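Local coordinates for protein ferric-chelate reductase (NAD(P)H) (Archaeoglobus fulgidus, PDB 1I0R) that uses NAD(P)H, with FMN or FAD as cofactor, to reduce ferric iron bound in a variety of chelators (siderophores), releasing ferrous iron, at residues Y14-E19 / N50-A55; N30-L35 / V40-C45; V118-C121 / H126-F129. One frame throughout, in Å; residues are numbered along the deposited sequence. Where two conformers were deposited one is given.

Interaction 1. Residues Y14-E19 / N50-A55; sequences YIVTSE and NDTHNA
Ser18 OG, at 3.4 Å from Ala55 O, is the polar atom on which this buried contact turns. That approach is long, and no hydrogen bond joins the two segments directly. The firm partners of the hydroxyl are Ala61 O and Ser59 OG; Ser59, at the end of the same helix, bonds both Ser18 OG and Ala55 O. The torsion of Ser18 (chi1 -167°, OG opposite its own N) swings the oxygen to the helix carbonyl, while its CB rests 3.8 Å from Ala55 CB. The small side chains of Ser18 and Ala55 probably help the backbones come near; the CA atoms of Glu19 and Ala55 are 5.7 Å apart.

One helical turn earlier, Thr52 meets the strand through its methyl. With chi1 (to OG1) at -58°, CG2 lies opposite the residue's backbone N, and Thr52 CG2 comes to 3.6 Å from Val16 O. Its gap to Val16 CG1 is wider, 4.4 Å, so the methyl leans on the peptide more than on the valine branches. The same threonine also packs on Cys25 and Gln27 of the adjoining strand 23-37. The short strand and helix axes pass 7.5 Å apart at 53°, which puts the first turn of helix 51-59 across strand 14-20.

Asn50, Asp51 and Thr52 belong to the FMN site, and Asp51 forms a salt bridge with Arg82, another FMN-binding residue. The chemistry implies a helix start fitted to the barrel by methyl-to-carbonyl packing, with the helix's own Ser59 tying it to the strand.

Interaction 2. Residues N30-L35 / V40-C45; sequences NTVFQL and VQIAVC
Ala43 and Phe33 form the hydrogen-bonded pair at the tight middle of this contact. Ala43 N reaches Phe33 O at 2.8 Å in an almost straight bond (179°), and Phe33 N returns one to Ala43 O at 3.1 Å. In one of two modelled conformers the Phe33 ring, with chi1 at 53° wedging CG between its own N and carbonyl carbon, lies over the methyl: Ala43 CB sits 4.0 Å from the ring centroid, a CH-pi contact over the face. Leu35 CG closes on the same methyl, Ala43 CB, at 3.8 Å. Phe33 of the second subunit stacks with this ring.

On the face of Val32, Gln34, Ile42 and Val44, branched aliphatics do most of the packing. Val32 CG2 lies alongside Val44 CG1 at 3.8 Å, and both side chains also meet Val64 across the barrel.

Gln34 still packs its CB on Ile42 CD1 (3.8 Å), but its amide end meets Val40 loosely, crossing it at about a right angle with Gln34 NE2 3.9 Å from Val40 CG1. Both residues are partly exposed, NE2 bonds Thr36 O, and Phe6 of the second subunit packs on both.

This is an antiparallel beta hairpin of the flavin reductase barrel, carrying the FMN-binding residues Asn30, Thr31 and Cys45 at its far end.

Interaction 3. Residues V118-C121 / H126-F129; sequences VKEC and HTLF
Cys121 and Leu128 supply the backbone bonds here, as a hydrogen-bonded antiparallel pair: Cys121 N to Leu128 O at 2.9 Å and Leu128 N to Cys121 O at 2.8 Å. Two and three residues before Cys121, Lys119 and Val118 share Val130 as opposite number, which makes a classic beta bulge in strand 109-122.

The apolar contact belongs to the same pair, with Cys121 CB 3.9 Å from Leu128 CB. Their face of the sheet turns to the second subunit, where Cys121 packs on its counterpart Cys121 and Leu128 on its counterpart Leu128.

On the opposite face the Glu120 chain runs beside the Phe129 ring and its carboxylate meets the ring edge. Both side chains leave the sheet the same way, chi1 -72° and -65°. Glu120 CG touches Phe129 CD2 at 3.6 Å, and Glu120 OE2 comes to 3.5 Å from Phe129 CE2, near the ring plane, with carboxylate and ring planes 81° apart. Thr127 CG2 lies over one ring face, offset toward the rim. The other carboxylate oxygen, OE1, forms a salt bridge with Lys57 of helix 51-59. With an alanine at Glu120, Lys57 would probably be left without this charge partner and the CD2-CE2 edge of Phe129 without the chain that covers it.

Together these contacts make a bulged beta hairpin of the flavin reductase barrel, with the NADP(+)-binding His126 at the start of its second strand.

Interactions 1 and 2 are buried, whereas interaction 3 sits farther out and is only partly so. Interactions 2 and 3 are both hairpins of the six-stranded barrel, and they are stitched together because strands 40-47 and 126-138 are neighbours: Val44 O and Phe129 N, 2.9 Å apart, probably share a hydrogen bond. Interaction 1 instead sets a helix across the sheet; Val16 and Tyr14 meet Val32 of interaction 2, and the His53 ring meets that of Phe129 and lies beside Thr127. Backbone bonding thus dominates the two hairpins, side-chain packing the helix. Interaction 2 meets the second subunit over most of its residues, interaction 3 through a few, interaction 1 through Tyr14.

Interaction 1. Residues Y14-E19 / N50-A55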
loop_
_atom_site.group_PDB
_atom_site.type_symbol
_atom_site.label_atom_id
_atom_site.label_comp_id
_atom_site.label_asym_id
_atom_site.label_seq_id
_atom_site.Cartn_x
_atom_site.Cartn_y
_atom_site.Cartn_z
ATOM N N TYR B 14 -2.196 -8.700 6.387
ATOM C CA TYR B 14 -0.990 -9.501 6.579
ATOM C C TYR B 14 -0.674 -9.750 8.030
ATOM O O TYR B 14 -1.223 -9.108 8.919
ATOM C CB TYR B 14 0.225 -8.730 6.020
ATOM C CG TYR B 14 0.014 -8.045 4.675
ATOM C CD1 TYR B 14 -0.558 -6.775 4.586
ATOM C CD2 TYR B 14 0.345 -8.701 3.507
ATOM C CE1 TYR B 14 -0.796 -6.177 3.331
ATOM C CE2 TYR B 14 0.113 -8.124 2.262
ATOM C CZ TYR B 14 -0.458 -6.867 2.181
ATOM O OH TYR B 14 -0.711 -6.363 0.913
ATOM N N ILE B 15 0.208 -10.723 8.243
ATOM C CA ILE B 15 0.753 -10.951 9.561
ATOM C C ILE B 15 2.203 -10.519 9.363
ATOM O O ILE B 15 2.868 -10.978 8.409
ATOM C CB ILE B 15 0.821 -12.434 9.986
ATOM C CG1 ILE B 15 -0.538 -13.115 9.928
ATOM C CG2 ILE B 15 1.393 -12.488 11.424
ATOM C CD1 ILE B 15 -0.458 -14.605 10.376
ATOM N N VAL B 16 2.697 -9.627 10.220
ATOM C CA VAL B 16 4.100 -9.195 10.151
ATOM C C VAL B 16 4.779 -9.824 11.375
ATOM O O VAL B 16 4.305 -9.660 12.508
ATOM C CB VAL B 16 4.245 -7.647 10.182
ATOM C CG1 VAL B 16 5.724 -7.244 10.212
ATOM C CG2 VAL B 16 3.568 -7.042 8.920
ATOM N N THR B 17 5.884 -10.540 11.142
ATOM C CA THR B 17 6.565 -11.241 12.236
ATOM C C THR B 17 8.022 -10.859 12.436
ATOM O O THR B 17 8.679 -10.323 11.540
ATOM C CB THR B 17 6.508 -12.766 12.000
ATOM O OG1 THR B 17 7.058 -13.065 10.709
ATOM C CG2 THR B 17 5.075 -13.278 12.064
ATOM N N SER B 18 8.542 -11.127 13.638
ATOM C CA SER B 18 9.938 -10.847 13.916
ATOM C C SER B 18 10.287 -11.662 15.147
ATOM O O SER B 18 9.456 -12.415 15.628
ATOM C CB SER B 18 10.176 -9.359 14.182
ATOM O OG SER B 18 11.556 -9.071 14.143
ATOM N N GLU B 19 11.516 -11.533 15.621
ATOM C CA GLU B 19 11.939 -12.274 16.805
ATOM C C GLU B 19 12.972 -11.446 17.517
ATOM O O GLU B 19 13.883 -10.902 16.890
ATOM C CB GLU B 19 12.534 -13.629 16.400
ATOM C CG GLU B 19 13.283 -14.383 17.510
ATOM C CD GLU B 19 14.608 -13.721 17.882
ATOM O OE1 GLU B 19 15.207 -13.041 17.004
ATOM O OE2 GLU B 19 15.053 -13.892 19.041
ATOM N N ASN B 50 3.670 -1.165 19.687
ATOM C CA ASN B 50 3.566 -2.618 19.513
ATOM C C ASN B 50 4.851 -3.406 19.767
ATOM O O ASN B 50 5.945 -2.944 19.469
ATOM C CB ASN B 50 3.083 -2.962 18.094
ATOM C CG ASN B 50 1.824 -2.216 17.705
ATOM O OD1 ASN B 50 1.124 -1.654 18.552
ATOM N ND2 ASN B 50 1.522 -2.216 16.414
ATOM N N ASP B 51 4.716 -4.614 20.310
ATOM C CA ASP B 51 5.896 -5.424 20.559
ATOM C C ASP B 51 6.622 -5.820 19.275
ATOM O O ASP B 51 7.854 -5.931 19.262
ATOM C CB ASP B 51 5.534 -6.688 21.351
ATOM C CG ASP B 51 5.029 -6.376 22.749
ATOM O OD1 ASP B 51 5.598 -5.483 23.419
ATOM O OD2 ASP B 51 4.060 -7.044 23.193
ATOM N N THR B 52 5.869 -6.024 18.192
ATOM C CA THR B 52 6.480 -6.406 16.926
ATOM C C THR B 52 7.347 -5.249 16.424
ATOM O O THR B 52 8.424 -5.472 15.866
ATOM C CB THR B 52 5.399 -6.805 15.889
ATOM O OG1 THR B 52 4.617 -7.894 16.412
ATOM C CG2 THR B 52 6.045 -7.278 14.580
ATOM N N HIS B 53 6.889 -4.014 16.628
ATOM C CA HIS B 53 7.684 -2.860 16.215
ATOM C C HIS B 53 9.062 -2.946 16.899
ATOM O O HIS B 53 10.112 -2.833 16.253
ATOM C CB HIS B 53 6.983 -1.546 16.633
ATOM C CG HIS B 53 7.884 -0.346 16.616
ATOM N ND1 HIS B 53 7.974 0.519 15.540
ATOM C CD2 HIS B 53 8.778 0.103 17.530
ATOM C CE1 HIS B 53 8.888 1.441 15.790
ATOM N NE2 HIS B 53 9.392 1.207 16.994
ATOM N N ASN B 54 9.057 -3.151 18.212
ATOM C CA ASN B 54 10.311 -3.207 18.933
ATOM C C ASN B 54 11.176 -4.395 18.539
ATOM O O ASN B 54 12.397 -4.273 18.534
ATOM C CB ASN B 54 10.051 -3.182 20.446
ATOM C CG ASN B 54 9.229 -1.972 20.871
ATOM O OD1 ASN B 54 9.358 -0.887 20.295
ATOM N ND2 ASN B 54 8.389 -2.144 21.890
ATOM N N ALA B 55 10.554 -5.525 18.187
ATOM C CA ALA B 55 11.310 -6.711 17.772
ATOM C C ALA B 55 12.002 -6.440 16.443
ATOM O O ALA B 55 13.144 -6.834 16.227
ATOM C CB ALA B 55 10.382 -7.926 17.647
#

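Interaction 2. Residues N30-L35 / V40-C45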
loop_
_atom_site.group_PDB
_atom_site.type_symbol
_atom_site.label_atom_id
_atom_site.label_comp_id
_atom_site.label_asym_id
_atom_site.label_seq_id
_atom_site.Cartn_x
_atom_site.Cartn_y
_atom_site.Cartn_z
ATOM N N ASN B 30 -2.031 -3.846 7.881
ATOM C CA ASN B 30 -2.568 -3.684 6.530
ATOM C C ASN B 30 -1.585 -2.849 5.691
ATOM O O ASN B 30 -1.668 -2.834 4.457
ATOM C CB ASN B 30 -3.985 -3.046 6.560
ATOM C CG ASN B 30 -3.983 -1.585 6.989
ATOM O OD1 ASN B 30 -3.059 -1.108 7.637
ATOM N ND2 ASN B 30 -5.049 -0.867 6.628
ATOM N N THR B 31 -0.589 -2.244 6.339
ATOM C CA THR B 31 0.326 -1.359 5.614
ATOM C C THR B 31 1.657 -2.006 5.261
ATOM O O THR B 31 2.677 -1.833 5.955
ATOM C CB THR B 31 0.510 -0.046 6.413
ATOM O OG1 THR B 31 -0.789 0.532 6.644
ATOM C CG2 THR B 31 1.344 0.971 5.630
ATOM N N VAL B 32 1.617 -2.778 4.176
ATOM C CA VAL B 32 2.760 -3.511 3.641
ATOM C C VAL B 32 2.727 -3.276 2.142
ATOM O O VAL B 32 1.689 -3.470 1.494
ATOM C CB VAL B 32 2.630 -5.025 3.894
ATOM C CG1 VAL B 32 3.748 -5.772 3.191
ATOM C CG2 VAL B 32 2.627 -5.296 5.418
ATOM N N PHE B 33 3.850 -2.839 1.600
ATOM C CA PHE B 33 3.913 -2.540 0.181
ATOM C C PHE B 33 5.314 -2.651 -0.378
ATOM O O PHE B 33 6.295 -2.391 0.306
ATOM C CB PHE B 33 3.290 -1.155 -0.106
ATOM C CG PHE B 33 3.838 -0.011 0.720
ATOM C CD1 PHE B 33 4.743 0.877 0.168
ATOM C CD2 PHE B 33 3.340 0.257 1.992
ATOM C CE1 PHE B 33 5.142 2.040 0.870
ATOM C CE2 PHE B 33 3.731 1.403 2.699
ATOM C CZ PHE B 33 4.632 2.297 2.132
ATOM N N GLN B 34 5.414 -3.047 -1.639
ATOM C CA GLN B 34 6.710 -3.114 -2.296
ATOM C C GLN B 34 7.094 -1.689 -2.715
ATOM O O GLN B 34 6.273 -0.974 -3.297
ATOM C CB GLN B 34 6.630 -4.010 -3.547
ATOM C CG GLN B 34 7.965 -4.106 -4.306
ATOM C CD GLN B 34 7.934 -5.137 -5.432
ATOM O OE1 GLN B 34 6.925 -5.831 -5.630
ATOM N NE2 GLN B 34 9.047 -5.243 -6.167
ATOM N N LEU B 35 8.337 -1.296 -2.464
ATOM C CA LEU B 35 8.778 0.060 -2.839
ATOM C C LEU B 35 9.573 0.115 -4.123
ATOM O O LEU B 35 9.414 1.058 -4.923
ATOM C CB LEU B 35 9.635 0.656 -1.724
ATOM C CG LEU B 35 8.906 0.834 -0.392
ATOM C CD1 LEU B 35 9.635 1.881 0.428
ATOM C CD2 LEU B 35 7.496 1.330 -0.652
ATOM N N VAL B 40 14.587 -5.812 -4.825
ATOM C CA VAL B 40 13.256 -5.809 -4.262
ATOM C C VAL B 40 13.295 -5.368 -2.794
ATOM O O VAL B 40 14.003 -5.964 -1.964
ATOM C CB VAL B 40 12.606 -7.194 -4.347
ATOM C CG1 VAL B 40 11.283 -7.189 -3.563
ATOM C CG2 VAL B 40 12.331 -7.543 -5.818
ATOM N N GLN B 41 12.559 -4.291 -2.494
ATOM C CA GLN B 41 12.437 -3.783 -1.132
ATOM C C GLN B 41 10.962 -3.707 -0.756
ATOM O O GLN B 41 10.105 -3.314 -1.565
ATOM C CB GLN B 41 13.088 -2.400 -0.996
ATOM C CG GLN B 41 14.567 -2.472 -1.229
ATOM C CD GLN B 41 15.235 -1.118 -1.148
ATOM O OE1 GLN B 41 14.976 -0.227 -1.980
ATOM N NE2 GLN B 41 16.094 -0.950 -0.159
ATOM N N ILE B 42 10.677 -4.091 0.484
ATOM C CA ILE B 42 9.310 -4.119 1.032
ATOM C C ILE B 42 9.244 -3.236 2.263
ATOM O O ILE B 42 10.142 -3.270 3.102
ATOM C CB ILE B 42 8.908 -5.552 1.488
ATOM C CG1 ILE B 42 9.112 -6.546 0.344
ATOM C CG2 ILE B 42 7.455 -5.568 1.974
ATOM C CD1 ILE B 42 8.397 -6.182 -0.958
ATOM N N ALA B 43 8.190 -2.440 2.364
ATOM C CA ALA B 43 8.014 -1.573 3.521
ATOM C C ALA B 43 6.875 -2.075 4.402
ATOM O O ALA B 43 5.864 -2.590 3.898
ATOM C CB ALA B 43 7.703 -0.148 3.065
ATOM N N VAL B 44 7.067 -1.968 5.721
ATOM C CA VAL B 44 5.998 -2.300 6.666
ATOM C C VAL B 44 5.955 -1.136 7.649
ATOM O O VAL B 44 6.987 -0.698 8.126
ATOM C CB VAL B 44 6.222 -3.660 7.453
ATOM C CG1 VAL B 44 6.228 -4.847 6.481
ATOM C CG2 VAL B 44 7.515 -3.645 8.204
ATOM N N CYS B 45 4.762 -0.608 7.921
ATOM C CA CYS B 45 4.643 0.524 8.838
ATOM C C CYS B 45 3.990 0.004 10.118
ATOM O O CYS B 45 2.852 -0.441 10.092
ATOM C CB CYS B 45 3.795 1.623 8.183
ATOM S SG CYS B 45 3.851 3.193 9.057
#

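Interaction 3. Residues V118-C121 / H126-F129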
loop_
_atom_site.group_PDB
_atom_site.type_symbol
_atom_site.label_atom_id
_atom_site.label_comp_id
_atom_site.label_asym_id
_atom_site.label_seq_id
_atom_site.Cartn_x
_atom_site.Cartn_y
_atom_site.Cartn_z
ATOM N N VAL B 118 16.959 -2.412 5.924
ATOM C CA VAL B 118 18.067 -1.635 5.390
ATOM C C VAL B 118 17.883 -0.149 5.666
ATOM O O VAL B 118 18.803 0.627 5.456
ATOM C CB VAL B 118 18.244 -1.844 3.865
ATOM C CG1 VAL B 118 18.703 -3.283 3.584
ATOM C CG2 VAL B 118 16.935 -1.536 3.142
ATOM N N LYS B 119 16.703 0.249 6.128
ATOM C CA LYS B 119 16.456 1.651 6.449
ATOM C C LYS B 119 15.217 1.788 7.295
ATOM O O LYS B 119 14.291 0.977 7.201
ATOM C CB LYS B 119 16.272 2.487 5.174
ATOM C CG LYS B 119 16.253 4.008 5.422
ATOM C CD LYS B 119 15.996 4.769 4.126
ATOM C CE LYS B 119 15.945 6.291 4.330
ATOM N NZ LYS B 119 17.273 6.900 4.632
ATOM N N GLU B 120 15.221 2.799 8.149
ATOM C CA GLU B 120 14.075 3.088 8.988
ATOM C C GLU B 120 13.674 4.532 8.740
ATOM O O GLU B 120 14.515 5.422 8.723
ATOM C CB GLU B 120 14.407 2.890 10.467
ATOM C CG GLU B 120 14.573 1.445 10.885
ATOM C CD GLU B 120 14.899 1.317 12.371
ATOM O OE1 GLU B 120 14.823 2.345 13.088
ATOM O OE2 GLU B 120 15.223 0.192 12.829
ATOM N N CYS B 121 12.380 4.741 8.534
ATOM C CA CYS B 121 11.821 6.052 8.269
ATOM C C CYS B 121 10.882 6.353 9.434
ATOM O O CYS B 121 9.786 5.820 9.506
ATOM C CB CYS B 121 11.050 5.989 6.952
ATOM S SG CYS B 121 10.295 7.526 6.409
ATOM N N HIS B 126 4.591 6.078 14.315
ATOM C CA HIS B 126 4.958 4.796 13.698
ATOM C C HIS B 126 6.340 4.881 13.083
ATOM O O HIS B 126 6.899 5.967 12.903
ATOM C CB HIS B 126 4.013 4.474 12.524
ATOM C CG HIS B 126 2.586 4.284 12.908
ATOM N ND1 HIS B 126 1.880 3.143 12.590
ATOM C CD2 HIS B 126 1.712 5.110 13.530
ATOM C CE1 HIS B 126 0.629 3.276 13.000
ATOM N NE2 HIS B 126 0.503 4.459 13.572
ATOM N N THR B 127 6.881 3.719 12.734
ATOM C CA THR B 127 8.152 3.643 12.027
ATOM C C THR B 127 7.873 2.860 10.741
ATOM O O THR B 127 7.188 1.824 10.778
ATOM C CB THR B 127 9.255 2.870 12.802
ATOM O OG1 THR B 127 9.520 3.539 14.037
ATOM C CG2 THR B 127 10.542 2.826 11.988
ATOM N N LEU B 128 8.348 3.373 9.608
ATOM C CA LEU B 128 8.210 2.638 8.363
ATOM C C LEU B 128 9.557 1.918 8.179
ATOM O O LEU B 128 10.611 2.554 8.052
ATOM C CB LEU B 128 7.949 3.594 7.185
ATOM C CG LEU B 128 7.628 2.907 5.852
ATOM C CD1 LEU B 128 6.273 2.294 5.871
ATOM C CD2 LEU B 128 7.678 3.908 4.737
ATOM N N PHE B 129 9.536 0.584 8.206
ATOM C CA PHE B 129 10.765 -0.182 8.048
ATOM C C PHE B 129 10.910 -0.571 6.596
ATOM O O PHE B 129 9.959 -1.069 6.013
ATOM C CB PHE B 129 10.727 -1.473 8.901
ATOM C CG PHE B 129 10.694 -1.221 10.381
ATOM C CD1 PHE B 129 9.483 -1.186 11.071
ATOM C CD2 PHE B 129 11.881 -0.997 11.074
ATOM C CE1 PHE B 129 9.446 -0.929 12.461
ATOM C CE2 PHE B 129 11.865 -0.737 12.455
ATOM C CZ PHE B 129 10.653 -0.703 13.145
#